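Side-chain contact in phosphohistidine phosphatase SixA (Escherichia coli, PDB 1UJC), which removes the phosphoryl group from the phosphohistidine of the HPt domain of the ArcB sensor in a multistep His-Asp phosphorelay: residues A[58-63]-A[67-72]. Residues are numbered along the deposited sequence; the frame is centred on the assembly and turned at random.
Sequences QTLEEV and LNLPSS
Leu67 N donates to Val63 O at 2.9 Å, with an N-H...O angle of 153°. The i to i+4 spacing of this bond is that of an alpha-helix, carried one residue past the end of helix 54-66. Leu67 itself has already left helical geometry (phi/psi -120/137°), and from there the chain turns back so that Leu69 faces the helix it has just left. Leu69 carries the apolar part of the contact through one methyl, CD1, which meets two side chains spaced i, i+3 on the helix. Its CD1 lies 3.5 Å from Leu60 CD2, tighter than usual for two methyl carbons, and 3.9 Å from Val63 CG1. The Leu69 side chain runs at about a right angle to that of Val63. Val63 CG1 is anti to the backbone N, which turns it to the loop, where it meets Leu69 and, more loosely, Leu67, whose CD2 lies 4.2 Å from Val63 CG1. Leu67 CB also rests 3.7 Å from Val63 O, beside the hydrogen bond. The contact lies in the helix-to-strand connection of the histidine phosphatase alpha/beta fold, where the loop from helix 54-66 to edge strand 74-75 folds back against the helix. Leu60 and Leu69 both pack on Val48 of strand 47-50, Leu60 reaches Ile106 of strand 102-107 as well, and Leu67 touches Lys39 of helix 25-40.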
loop_
_atom_site.group_PDB
_atom_site.type_symbol
_atom_site.label_atom_id
_atom_site.label_comp_id
_atom_site.label_asym_id
_atom_site.label_seq_id
_atom_site.Cartn_x
_atom_site.Cartn_y
_atom_site.Cartn_z
ATOM N N GLN A 58 -8.742 -4.222 -6.495
ATOM C CA GLN A 58 -9.693 -5.043 -5.759
ATOM C C GLN A 58 -9.338 -5.058 -4.274
ATOM O O GLN A 58 -10.218 -5.073 -3.419
ATOM C CB GLN A 58 -9.705 -6.469 -6.299
ATOM C CG GLN A 58 -11.009 -7.187 -6.012
ATOM C CD GLN A 58 -10.990 -8.637 -6.438
ATOM O OE1 GLN A 58 -10.244 -9.025 -7.335
ATOM N NE2 GLN A 58 -11.831 -9.444 -5.806
ATOM N N THR A 59 -8.044 -5.065 -3.973
ATOM C CA THR A 59 -7.609 -5.038 -2.585
ATOM C C THR A 59 -8.139 -3.737 -1.983
ATOM O O THR A 59 -8.624 -3.711 -0.850
ATOM C CB THR A 59 -6.076 -5.064 -2.484
ATOM O OG1 THR A 59 -5.589 -6.337 -2.930
ATOM C CG2 THR A 59 -5.634 -4.826 -1.050
ATOM N N LEU A 60 -8.065 -2.665 -2.769
ATOM C CA LEU A 60 -8.542 -1.349 -2.346
ATOM C C LEU A 60 -10.046 -1.406 -2.061
ATOM O O LEU A 60 -10.510 -0.879 -1.053
ATOM C CB LEU A 60 -8.277 -0.315 -3.446
ATOM C CG LEU A 60 -8.189 1.179 -3.097
ATOM C CD1 LEU A 60 -8.592 1.980 -4.323
ATOM C CD2 LEU A 60 -9.085 1.538 -1.927
ATOM N N GLU A 61 -10.801 -2.030 -2.962
ATOM C CA GLU A 61 -12.253 -2.153 -2.797
ATOM C C GLU A 61 -12.550 -2.775 -1.445
ATOM O O GLU A 61 -13.298 -2.225 -0.637
ATOM C CB GLU A 61 -12.871 -3.072 -3.860
ATOM C CG GLU A 61 -12.682 -2.682 -5.305
ATOM C CD GLU A 61 -13.238 -3.744 -6.259
ATOM O OE1 GLU A 61 -12.992 -3.627 -7.477
ATOM O OE2 GLU A 61 -13.921 -4.693 -5.787
ATOM N N GLU A 62 -11.956 -3.942 -1.221
ATOM C CA GLU A 62 -12.143 -4.702 0.008
ATOM C C GLU A 62 -11.821 -3.883 1.251
ATOM O O GLU A 62 -12.587 -3.874 2.219
ATOM C CB GLU A 62 -11.282 -5.968 -0.048
ATOM C CG GLU A 62 -11.736 -6.957 -1.119
ATOM C CD GLU A 62 -13.065 -7.616 -0.782
ATOM O OE1 GLU A 62 -13.910 -7.786 -1.691
ATOM O OE2 GLU A 62 -13.259 -7.973 0.397
ATOM N N VAL A 63 -10.690 -3.188 1.219
ATOM C CA VAL A 63 -10.279 -2.361 2.339
ATOM C C VAL A 63 -11.287 -1.242 2.564
ATOM O O VAL A 63 -11.713 -1.000 3.692
ATOM C CB VAL A 63 -8.887 -1.743 2.094
ATOM C CG1 VAL A 63 -8.590 -0.680 3.142
ATOM C CG2 VAL A 63 -7.826 -2.832 2.143
ATOM N N LEU A 67 -12.825 0.097 6.089
ATOM C CA LEU A 67 -12.194 1.312 6.589
ATOM C C LEU A 67 -12.690 2.521 5.796
ATOM O O LEU A 67 -12.816 2.457 4.575
ATOM C CB LEU A 67 -10.675 1.160 6.449
ATOM C CG LEU A 67 -9.680 2.180 6.997
ATOM C CD1 LEU A 67 -9.763 2.241 8.508
ATOM C CD2 LEU A 67 -8.275 1.759 6.579
ATOM N N ASN A 68 -12.985 3.619 6.485
ATOM C CA ASN A 68 -13.465 4.819 5.805
ATOM C C ASN A 68 -12.347 5.377 4.929
ATOM O O ASN A 68 -11.337 5.866 5.442
ATOM C CB ASN A 68 -13.898 5.891 6.817
ATOM C CG ASN A 68 -14.890 5.368 7.849
ATOM O OD1 ASN A 68 -15.750 4.538 7.540
ATOM N ND2 ASN A 68 -14.788 5.870 9.080
ATOM N N LEU A 69 -12.522 5.295 3.614
ATOM C CA LEU A 69 -11.522 5.793 2.674
ATOM C C LEU A 69 -12.063 6.945 1.839
ATOM O O LEU A 69 -13.275 7.127 1.728
ATOM C CB LEU A 69 -11.058 4.670 1.739
ATOM C CG LEU A 69 -10.208 3.557 2.356
ATOM C CD1 LEU A 69 -9.843 2.520 1.298
ATOM C CD2 LEU A 69 -8.956 4.162 2.951
ATOM N N PRO A 70 -11.162 7.744 1.237
ATOM C CA PRO A 70 -11.580 8.878 0.406
ATOM C C PRO A 70 -12.482 8.392 -0.715
ATOM O O PRO A 70 -12.362 7.252 -1.172
ATOM C CB PRO A 70 -10.257 9.427 -0.124
ATOM C CG PRO A 70 -9.296 9.081 0.951
ATOM C CD PRO A 70 -9.694 7.670 1.312
ATOM N N SER A 71 -13.385 9.257 -1.158
ATOM C CA SER A 71 -14.302 8.899 -2.227
ATOM C C SER A 71 -13.501 8.549 -3.465
ATOM O O SER A 71 -13.803 7.581 -4.167
ATOM C CB SER A 71 -15.245 10.064 -2.532
ATOM O OG SER A 71 -16.131 9.713 -3.577
ATOM N N SER A 72 -12.465 9.336 -3.727
ATOM C CA SER A 72 -11.631 9.091 -4.888
ATOM C C SER A 72 -10.336 8.375 -4.520
ATOM O O SER A 72 -9.991 8.222 -3.343
ATOM C CB SER A 72 -11.310 10.410 -5.596
ATOM O OG SER A 72 -12.502 11.059 -5.999
#